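Local coordinates for protein phosphoglycerate oxidoreductase (Rhizobium etli, PDB 4HY3) that probably binds NAD(P)H and reduces hydroxypyruvate or glyoxylate as a member of the D-isomer-specific 2-hydroxyacid dehydrogenase family, at residues D290-E295 with K307-S312; D226-S231 with S254-G259; S105-N110 with V123-Q128; G327-E332 with M344-A349. All blocks are in the same frame, centred on the assembly; numbering follows the deposited sequence.

Overall arrangement
Contacts 1 and 2 both belong to the parallel Rossmann-type sheet, with centres about 20 Å apart. Contact 1 is buried at strand 309-311, outermost in this chain, where a second subunit packs, and mixes an aromatic pair with serine and aspartate; contact 2, only partly buried, ties helix 224-229 to the loop before strand 261-264 through a hydroxyl-to-carbonyl bond and a flat arginine. Contacts 3 and 4 lie in the other domain, on the far side of the chain's centre, and share the pairing of strands 122-125 and 347-348, where Thr125 O meets Lys347 N. Contact 3 is apolar and partly buried, while buried contact 4 has a selenomethionine packed against a cysteine and charges turned toward a third subunit.

Contact 1: D290-E295 with K307-S312; sequences DVYPEE and KGFIRS
The hydroxyl of Tyr292 reaches across to strand 309-311 and does most of the touching. Its OH lies at the edge of the Phe309 ring, in that ring's plane and 3.5 Å from Phe309 CE2, and the two rings come from opposite directions. The apolar contact runs from Tyr292 CE1 to the same Phe309 CE2, 3.9 Å away. The aliphatic part of Arg311 passes beside the phenol at about a right angle, with Arg311 CG 3.4 Å from Tyr292 OH. With its CG anti to the carbonyl carbon (chi1 -66°), Tyr292 sends its ring toward the strand, and a phenol suits a site that asks for both an apolar flank and a polar end.

The polar contacts are modest. Ser312 N gives a weak bond of 3.5 Å to Tyr292 OH, and Ser312 OG a weak one of 2.9 Å to Asp290 OD1. The Asp290 carboxylate is held more firmly by the backbone N atoms of Arg315 and Ala316. A leucine in place of Tyr292 would probably leave Ser312 N without this acceptor and open a gap beside Phe309. Such packing joins the loop after strand 286-289 to the neighbouring parallel strand 309-311 of a Rossmann-type sheet, here at a subunit interface.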
# COMPACT_ATOMS: atom_id res chain seq x y z
N ASP A 290 18.93 -8.75 -20.63
CA ASP A 290 18.05 -9.55 -21.48
C ASP A 290 18.21 -9.17 -22.93
O ASP A 290 17.68 -9.83 -23.81
CB ASP A 290 16.57 -9.41 -21.08
CG ASP A 290 15.69 -10.48 -21.74
OD1 ASP A 290 15.90 -11.70 -21.51
OD2 ASP A 290 14.80 -10.09 -22.51
N VAL A 291 18.95 -8.11 -23.18
CA VAL A 291 19.13 -7.66 -24.55
C VAL A 291 20.62 -7.58 -24.86
O VAL A 291 21.44 -7.43 -23.96
CB VAL A 291 18.34 -6.35 -24.81
CG1 VAL A 291 18.97 -5.20 -24.02
CG2 VAL A 291 18.24 -6.04 -26.31
N TYR A 292 20.98 -7.72 -26.13
CA TYR A 292 22.38 -7.85 -26.54
C TYR A 292 22.64 -7.09 -27.83
O TYR A 292 21.70 -6.84 -28.59
CB TYR A 292 22.75 -9.33 -26.68
CG TYR A 292 22.71 -9.99 -25.35
CD1 TYR A 292 23.82 -10.01 -24.53
CD2 TYR A 292 21.53 -10.56 -24.88
CE1 TYR A 292 23.77 -10.59 -23.28
CE2 TYR A 292 21.47 -11.13 -23.63
CZ TYR A 292 22.59 -11.14 -22.84
OH TYR A 292 22.54 -11.71 -21.61
N PRO A 293 23.91 -6.70 -28.08
CA PRO A 293 24.20 -5.86 -29.24
C PRO A 293 23.85 -6.55 -30.55
O PRO A 293 23.59 -5.87 -31.55
CB PRO A 293 25.71 -5.63 -29.15
CG PRO A 293 26.23 -6.80 -28.39
CD PRO A 293 25.14 -7.18 -27.42
N GLU A 294 23.82 -7.88 -30.55
CA GLU A 294 23.38 -8.65 -31.71
C GLU A 294 22.56 -9.90 -31.30
O GLU A 294 22.92 -10.61 -30.34
CB GLU A 294 24.58 -9.02 -32.58
CG GLU A 294 24.21 -9.50 -33.97
CD GLU A 294 25.33 -10.29 -34.61
OE1 GLU A 294 26.51 -10.10 -34.20
OE2 GLU A 294 25.04 -11.09 -35.52
N GLU A 295 21.46 -10.15 -32.00
CA GLU A 295 20.52 -11.19 -31.58
C GLU A 295 20.00 -12.00 -32.74
O GLU A 295 19.23 -11.48 -33.54
CB GLU A 295 19.34 -10.61 -30.83
CG GLU A 295 19.72 -9.96 -29.51
CD GLU A 295 18.65 -9.04 -29.00
OE1 GLU A 295 17.69 -8.80 -29.76
OE2 GLU A 295 18.78 -8.58 -27.84
N LYS A 307 32.00 -14.86 -15.73
CA LYS A 307 31.42 -15.00 -14.41
C LYS A 307 30.84 -13.65 -13.97
O LYS A 307 31.41 -12.60 -14.28
CB LYS A 307 32.44 -15.52 -13.37
CG LYS A 307 33.24 -14.46 -12.61
CD LYS A 307 34.26 -13.75 -13.51
CE LYS A 307 34.79 -12.44 -12.91
NZ LYS A 307 35.59 -12.68 -11.67
N GLY A 308 29.71 -13.70 -13.27
CA GLY A 308 29.16 -12.51 -12.61
C GLY A 308 28.14 -11.76 -13.46
O GLY A 308 27.66 -10.69 -13.07
N PHE A 309 27.83 -12.33 -14.62
CA PHE A 309 26.89 -11.75 -15.57
C PHE A 309 25.76 -12.76 -15.84
O PHE A 309 26.00 -13.78 -16.50
CB PHE A 309 27.63 -11.39 -16.86
CG PHE A 309 26.80 -10.60 -17.84
CD1 PHE A 309 26.95 -9.22 -17.94
CD2 PHE A 309 25.87 -11.23 -18.67
CE1 PHE A 309 26.19 -8.49 -18.84
CE2 PHE A 309 25.10 -10.50 -19.57
CZ PHE A 309 25.26 -9.12 -19.65
N ILE A 310 24.55 -12.48 -15.34
CA ILE A 310 23.35 -13.30 -15.63
C ILE A 310 22.75 -13.05 -17.02
O ILE A 310 22.37 -11.92 -17.33
CB ILE A 310 22.24 -13.12 -14.58
CG1 ILE A 310 22.63 -13.79 -13.27
CG2 ILE A 310 20.93 -13.73 -15.06
CD1 ILE A 310 21.81 -13.31 -12.09
N ARG A 311 22.62 -14.13 -17.81
CA ARG A 311 22.18 -14.07 -19.23
C ARG A 311 20.71 -14.51 -19.47
O ARG A 311 20.20 -15.43 -18.80
CB ARG A 311 23.10 -14.91 -20.12
CG ARG A 311 24.44 -14.26 -20.46
CD ARG A 311 25.57 -15.30 -20.52
NE ARG A 311 25.68 -16.06 -19.27
CZ ARG A 311 26.66 -15.94 -18.38
NH1 ARG A 311 27.67 -15.10 -18.59
NH2 ARG A 311 26.62 -16.68 -17.28
N SER A 312 20.07 -13.87 -20.45
CA SER A 312 18.66 -14.06 -20.77
C SER A 312 18.40 -13.70 -22.25
O SER A 312 18.54 -12.54 -22.65
CB SER A 312 17.82 -13.16 -19.84
OG SER A 312 16.57 -13.75 -19.55

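Contact 2: D226-S231 with S254-G259; sequences DVLTKS and SSMRRG
Arg257 lays its guanidinium flat against the peptide that links Lys230 to Ser231. Lys230 C sits 3.4 Å above the plane, over the centre of the group, and Ser231 N lies over the same face. The chain is extended from CG to NE, which carries the planar end past Thr229 O, 3.7 Å from Arg257 CG, to the turn where the helix ends. The N-H groups are turned to other partners: NH1 forms a salt bridge with Asp232 and NH2 one with Glu178. Arginine suits the place because one flat group can cover a peptide and pair with two carboxylates. With an alanine in place of the arginine, the Lys230-Ser231 peptide would probably lose its cover and Asp232 and Glu178 their shared positive partner.

Leu228 and Met256, a selenomethionine, cross at about a right angle. The Leu228 torsion, with CG anti to the backbone N (chi1 -155°), carries CD2 to 3.8 Å from Met256 CE, an apolar contact between two buried residues. On the more open side Thr229 OG1 donates to Ser255 O over 2.5 Å, with a C=O...donor angle of 143° and tilted from the carbonyl plane. A threonine at the helix's last turn can thereby tie it to the neighbouring loop. Both segments precede parallel strands, 233-236 and 261-264, and pack as consecutive helix-to-strand connections of a Rossmann-type domain.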
# COMPACT_ATOMS: atom_id res chain seq x y z
N ASP A 226 23.42 10.92 -9.99
CA ASP A 226 22.87 10.32 -8.75
C ASP A 226 22.43 8.86 -8.91
O ASP A 226 22.76 8.02 -8.07
CB ASP A 226 21.67 11.11 -8.22
CG ASP A 226 22.04 12.49 -7.75
OD1 ASP A 226 21.19 13.41 -7.81
OD2 ASP A 226 23.20 12.67 -7.32
N VAL A 227 21.65 8.57 -9.96
CA VAL A 227 21.07 7.25 -10.21
C VAL A 227 22.21 6.28 -10.46
O VAL A 227 22.22 5.14 -9.96
CB VAL A 227 20.11 7.28 -11.43
CG1 VAL A 227 19.78 5.87 -11.93
CG2 VAL A 227 18.84 8.02 -11.09
N LEU A 228 23.17 6.77 -11.22
CA LEU A 228 24.26 5.97 -11.70
C LEU A 228 25.27 5.71 -10.57
O LEU A 228 26.00 4.72 -10.60
CB LEU A 228 24.91 6.71 -12.86
CG LEU A 228 25.68 5.93 -13.92
CD1 LEU A 228 25.83 6.74 -15.21
CD2 LEU A 228 27.05 5.54 -13.39
N THR A 229 25.24 6.58 -9.57
CA THR A 229 26.35 6.68 -8.63
C THR A 229 26.03 6.29 -7.20
O THR A 229 26.76 5.49 -6.60
CB THR A 229 27.03 8.07 -8.74
OG1 THR A 229 28.24 7.92 -9.51
CG2 THR A 229 27.34 8.72 -7.37
N LYS A 230 24.94 6.84 -6.67
CA LYS A 230 24.49 6.56 -5.30
C LYS A 230 23.53 5.37 -5.25
O LYS A 230 22.55 5.40 -4.50
CB LYS A 230 23.79 7.80 -4.76
CG LYS A 230 24.37 9.07 -5.35
CD LYS A 230 23.93 10.33 -4.65
CE LYS A 230 25.00 11.38 -4.85
NZ LYS A 230 24.41 12.72 -5.10
N SER A 231 23.80 4.33 -6.05
CA SER A 231 22.84 3.24 -6.19
C SER A 231 23.44 1.82 -6.15
O SER A 231 24.49 1.55 -6.74
CB SER A 231 21.96 3.43 -7.45
OG SER A 231 20.84 4.26 -7.20
N SER A 254 32.60 2.69 -14.14
CA SER A 254 33.47 3.05 -13.01
C SER A 254 32.81 4.04 -12.04
O SER A 254 33.00 3.97 -10.83
CB SER A 254 34.77 3.65 -13.55
OG SER A 254 34.52 4.61 -14.59
N SER A 255 32.02 4.97 -12.56
CA SER A 255 31.33 5.96 -11.74
C SER A 255 30.43 5.35 -10.65
O SER A 255 29.90 6.07 -9.81
CB SER A 255 30.51 6.87 -12.65
OG SER A 255 29.32 7.32 -12.02
N MSE A 256 30.27 4.03 -10.68
CA MSE A 256 29.28 3.33 -9.85
C MSE A 256 29.82 3.04 -8.46
O MSE A 256 30.96 3.37 -8.15
CB MSE A 256 28.83 2.04 -10.58
CG MSE A 256 27.57 2.26 -11.44
SE MSE A 256 27.09 0.80 -12.72
CE MSE A 256 26.24 1.86 -14.14
N ARG A 257 28.98 2.46 -7.60
CA ARG A 257 29.42 1.89 -6.33
C ARG A 257 30.07 0.57 -6.60
O ARG A 257 29.99 0.05 -7.71
CB ARG A 257 28.26 1.66 -5.40
CG ARG A 257 28.03 2.76 -4.40
CD ARG A 257 26.77 2.46 -3.62
NE ARG A 257 26.23 3.68 -3.06
CZ ARG A 257 25.04 3.78 -2.48
NH1 ARG A 257 24.25 2.72 -2.41
NH2 ARG A 257 24.63 4.94 -1.97
N ARG A 258 30.68 0.01 -5.57
CA ARG A 258 31.60 -1.11 -5.72
C ARG A 258 30.88 -2.35 -6.21
O ARG A 258 30.88 -2.61 -7.42
CB ARG A 258 32.40 -1.33 -4.43
CG ARG A 258 33.38 -2.49 -4.42
CD ARG A 258 34.47 -2.45 -5.49
NE ARG A 258 35.19 -3.72 -5.44
CZ ARG A 258 35.86 -4.29 -6.44
NH1 ARG A 258 35.94 -3.69 -7.64
NH2 ARG A 258 36.46 -5.47 -6.25
N GLY A 259 30.24 -3.10 -5.31
CA GLY A 259 29.50 -4.30 -5.74
C GLY A 259 28.13 -3.92 -6.28
O GLY A 259 27.10 -4.25 -5.71

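Contact 3: S105-N110 with V123-Q128; sequences SNLLNN and VVTTGQ
Leu107 leans its side chain over strand 122-125, meeting Thr125 and Val123. That strand lies in the mixed sheet between 99-101 and 347-348, and Leu107 belongs to the loop that follows strand 99-101. Its CB starts out along the flank of the strand, and CB and CG make no close approach to the strand segment. The touching is left to one branch: CD1 lies 3.5 Å from Thr125 CG2 and 4.0 Å from Val123 CG1. The leucine runs about perpendicular to the threonine side chain and at a slant to the valine. Val123 and Thr125, two apart on the strand, both direct their CB atoms toward the loop, which lets a single methyl touch both. A branched leucine suits this place because one arm can extend to the strand.

The methyl and the hydroxyl of Thr125 serve different neighbours. Its CG2 is anti to the carbonyl carbon and takes the leucine methyl, with Ser105 O 3.8 Å away, whereas OG1 (chi1 44°) makes a weak hydrogen bond to Lys347 O on the adjoining strand. Beta-branched residues fit such a strand well, and threonine adds a polar arm to the methyl that packs. At the other end the backbones come closest, and Ser105 CB rests 3.6 Å from Gly127 CA.

Around Leu107, Ala349 adds another small apolar surface. Between these two segments the contact rests on shape and apolar burial.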
# COMPACT_ATOMS: atom_id res chain seq x y z
N SER A 105 3.53 -3.74 -30.81
CA SER A 105 3.71 -2.60 -29.90
C SER A 105 4.09 -1.25 -30.60
O SER A 105 3.97 -0.20 -29.98
CB SER A 105 4.70 -2.95 -28.78
OG SER A 105 5.83 -3.64 -29.30
N ASN A 106 4.47 -1.27 -31.88
CA ASN A 106 5.08 -0.08 -32.50
C ASN A 106 4.33 0.71 -33.58
O ASN A 106 3.77 0.15 -34.53
CB ASN A 106 6.49 -0.41 -33.00
CG ASN A 106 7.51 -0.37 -31.88
OD1 ASN A 106 7.80 -1.40 -31.28
ND2 ASN A 106 8.02 0.83 -31.56
N LEU A 107 4.32 2.03 -33.41
CA LEU A 107 3.80 2.94 -34.43
C LEU A 107 4.64 2.85 -35.70
O LEU A 107 5.85 2.69 -35.63
CB LEU A 107 3.80 4.36 -33.89
CG LEU A 107 2.45 5.01 -33.62
CD1 LEU A 107 1.51 4.05 -32.90
CD2 LEU A 107 2.64 6.30 -32.83
N LEU A 108 3.99 2.97 -36.85
CA LEU A 108 4.61 2.66 -38.13
C LEU A 108 4.38 3.79 -39.10
O LEU A 108 3.26 4.29 -39.20
CB LEU A 108 4.00 1.39 -38.72
CG LEU A 108 4.12 0.03 -38.04
CD1 LEU A 108 3.77 -1.09 -39.01
CD2 LEU A 108 5.50 -0.21 -37.44
N ASN A 109 5.43 4.17 -39.84
CA ASN A 109 5.29 5.21 -40.86
C ASN A 109 4.59 4.59 -42.04
O ASN A 109 5.21 4.23 -43.04
CB ASN A 109 6.63 5.85 -41.24
CG ASN A 109 6.47 7.19 -41.96
OD1 ASN A 109 5.43 7.86 -41.89
ND2 ASN A 109 7.52 7.60 -42.67
N ASN A 110 3.27 4.52 -41.91
CA ASN A 110 2.42 3.59 -42.63
C ASN A 110 1.22 4.21 -43.37
O ASN A 110 0.68 3.61 -44.29
CB ASN A 110 1.90 2.56 -41.63
CG ASN A 110 1.82 1.18 -42.22
OD1 ASN A 110 1.27 0.99 -43.31
ND2 ASN A 110 2.38 0.19 -41.52
N VAL A 123 -5.32 6.44 -32.77
CA VAL A 123 -4.44 5.32 -33.04
C VAL A 123 -3.97 4.92 -31.68
O VAL A 123 -3.42 5.74 -30.95
CB VAL A 123 -3.21 5.72 -33.84
CG1 VAL A 123 -2.30 4.50 -33.97
CG2 VAL A 123 -3.56 6.30 -35.20
N VAL A 124 -4.17 3.66 -31.35
CA VAL A 124 -3.96 3.18 -30.00
C VAL A 124 -2.97 2.01 -30.09
O VAL A 124 -2.88 1.37 -31.14
CB VAL A 124 -5.32 2.85 -29.35
CG1 VAL A 124 -5.58 1.36 -29.27
CG2 VAL A 124 -5.44 3.48 -27.99
N THR A 125 -2.22 1.77 -29.02
CA THR A 125 -1.18 0.72 -29.01
C THR A 125 -1.28 -0.04 -27.73
O THR A 125 -1.85 0.43 -26.75
CB THR A 125 0.27 1.25 -29.09
OG1 THR A 125 0.39 2.37 -28.20
CG2 THR A 125 0.65 1.67 -30.51
N THR A 126 -0.67 -1.20 -27.71
CA THR A 126 -0.98 -2.16 -26.71
C THR A 126 0.29 -2.65 -26.06
O THR A 126 0.27 -3.68 -25.38
CB THR A 126 -1.68 -3.35 -27.38
OG1 THR A 126 -0.85 -3.82 -28.47
CG2 THR A 126 -3.04 -2.92 -27.91
N GLY A 127 1.37 -1.92 -26.30
CA GLY A 127 2.71 -2.26 -25.83
C GLY A 127 2.89 -2.34 -24.33
O GLY A 127 3.86 -2.95 -23.85
N GLN A 128 1.98 -1.75 -23.55
CA GLN A 128 2.17 -1.81 -22.11
C GLN A 128 1.92 -3.19 -21.53
O GLN A 128 2.25 -3.44 -20.37
CB GLN A 128 1.41 -0.73 -21.38
CG GLN A 128 -0.06 -0.97 -21.30
CD GLN A 128 -0.64 -0.28 -20.11
OE1 GLN A 128 0.07 0.01 -19.14
NE2 GLN A 128 -1.94 0.01 -20.17

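Contact 4: G327-E332 with M344-A349; sequences GDMVLE and MRCKRA
Helix 320-338 packs here on the chain leading into strand 347-348, outermost in this chain's mixed sheet. Met329, a selenomethionine, points from the helix toward this segment and carries the buried part. Its chain is extended at chi2 and then bends at chi3 (50°), which brings CE round to Cys346, beside both CA and SG. Further back, Met329 CB lies 3.6 Å from Cys346 SG, and Met329 CG is 3.7 Å from Arg345 CG, where the two side chains cross at about a right angle. A long, flexible methionine and a small cysteine suit a buried seam between the helix and the chain just before the strand.

One turn on, Glu332 and Arg345 lie side by side and point the same way. Glu332 OE1 is 3.4 Å from Arg345 CG but 4.3 Å from Arg345 NE, too far for a salt bridge. Their polar ends are occupied by the third subunit: Arg345 forms a salt bridge with Glu216 of that subunit, and Glu332 OE2 accepts from the backbone N of its Ser212. Apolar packing thus fills the seam and side-chain charge faces the neighbour, while Asp333 of the helix supplies the polar tie, accepting from the backbone N of Met344, Arg345 and Cys346.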
# COMPACT_ATOMS: atom_id res chain seq x y z
N GLY A 327 -5.63 -8.62 -26.34
CA GLY A 327 -7.02 -8.84 -26.71
C GLY A 327 -8.00 -8.13 -25.82
O GLY A 327 -8.90 -7.44 -26.30
N ASP A 328 -7.83 -8.31 -24.52
CA ASP A 328 -8.65 -7.66 -23.51
C ASP A 328 -8.70 -6.17 -23.65
O ASP A 328 -9.75 -5.56 -23.41
CB ASP A 328 -8.04 -7.90 -22.14
CG ASP A 328 -7.94 -9.35 -21.78
OD1 ASP A 328 -8.92 -10.10 -22.08
OD2 ASP A 328 -6.90 -9.72 -21.17
N MSE A 329 -7.56 -5.57 -23.97
CA MSE A 329 -7.45 -4.13 -24.08
C MSE A 329 -8.25 -3.63 -25.24
O MSE A 329 -9.15 -2.83 -25.07
CB MSE A 329 -5.99 -3.70 -24.21
CG MSE A 329 -5.23 -3.92 -22.91
SE MSE A 329 -3.32 -3.46 -23.10
CE MSE A 329 -3.64 -1.70 -23.90
N VAL A 330 -7.91 -4.09 -26.44
CA VAL A 330 -8.70 -3.89 -27.65
C VAL A 330 -10.21 -3.91 -27.40
O VAL A 330 -10.97 -3.06 -27.87
CB VAL A 330 -8.34 -5.01 -28.67
CG1 VAL A 330 -9.31 -5.00 -29.84
CG2 VAL A 330 -6.87 -4.90 -29.12
N LEU A 331 -10.64 -4.90 -26.62
CA LEU A 331 -12.04 -5.08 -26.31
C LEU A 331 -12.55 -3.91 -25.45
O LEU A 331 -13.57 -3.28 -25.74
CB LEU A 331 -12.20 -6.43 -25.63
CG LEU A 331 -13.19 -7.45 -26.24
CD1 LEU A 331 -13.46 -7.20 -27.71
CD2 LEU A 331 -12.75 -8.89 -26.02
N GLU A 332 -11.82 -3.60 -24.40
CA GLU A 332 -12.19 -2.48 -23.61
C GLU A 332 -12.23 -1.20 -24.44
O GLU A 332 -13.23 -0.48 -24.45
CB GLU A 332 -11.24 -2.38 -22.44
CG GLU A 332 -11.61 -3.36 -21.34
CD GLU A 332 -10.47 -3.53 -20.36
OE1 GLU A 332 -9.31 -3.46 -20.84
OE2 GLU A 332 -10.73 -3.74 -19.14
N MSE A 344 -9.14 4.60 -23.50
CA MSE A 344 -8.39 4.83 -22.27
C MSE A 344 -7.29 3.84 -22.09
O MSE A 344 -6.25 4.17 -21.55
CB MSE A 344 -9.25 4.65 -21.02
CG MSE A 344 -10.33 5.69 -20.77
SE MSE A 344 -9.61 7.52 -20.91
CE MSE A 344 -8.78 7.78 -19.13
N ARG A 345 -7.52 2.62 -22.54
CA ARG A 345 -6.78 1.46 -22.08
C ARG A 345 -5.43 1.32 -22.76
O ARG A 345 -4.41 1.09 -22.11
CB ARG A 345 -7.62 0.16 -22.23
CG ARG A 345 -7.05 -1.04 -21.47
CD ARG A 345 -6.02 -0.53 -20.47
NE ARG A 345 -5.83 -1.40 -19.32
CZ ARG A 345 -5.03 -1.11 -18.29
NH1 ARG A 345 -4.35 0.02 -18.24
NH2 ARG A 345 -4.93 -1.97 -17.30
N CYS A 346 -5.44 1.42 -24.08
CA CYS A 346 -4.23 1.32 -24.87
C CYS A 346 -3.67 2.73 -25.01
O CYS A 346 -4.40 3.70 -24.85
CB CYS A 346 -4.55 0.75 -26.25
SG CYS A 346 -5.60 -0.75 -26.31
N LYS A 347 -2.38 2.84 -25.34
CA LYS A 347 -1.74 4.15 -25.46
C LYS A 347 -2.20 4.94 -26.70
O LYS A 347 -2.31 4.40 -27.78
CB LYS A 347 -0.22 4.00 -25.43
CG LYS A 347 0.48 5.32 -25.20
CD LYS A 347 1.90 5.34 -25.72
CE LYS A 347 2.92 4.99 -24.64
NZ LYS A 347 4.24 5.65 -24.88
N ARG A 348 -2.46 6.24 -26.53
CA ARG A 348 -2.73 7.11 -27.68
C ARG A 348 -1.43 7.64 -28.30
O ARG A 348 -0.40 7.62 -27.64
CB ARG A 348 -3.56 8.30 -27.21
CG ARG A 348 -4.59 8.71 -28.21
CD ARG A 348 -5.95 8.42 -27.67
NE ARG A 348 -6.60 9.68 -27.38
CZ ARG A 348 -7.57 9.84 -26.48
NH1 ARG A 348 -8.01 8.81 -25.76
NH2 ARG A 348 -8.09 11.04 -26.31
N ALA A 349 -1.49 8.13 -29.54
CA ALA A 349 -0.38 8.83 -30.24
C ALA A 349 -0.80 10.23 -30.72
O ALA A 349 -1.98 10.42 -31.01
CB ALA A 349 0.05 8.01 -31.43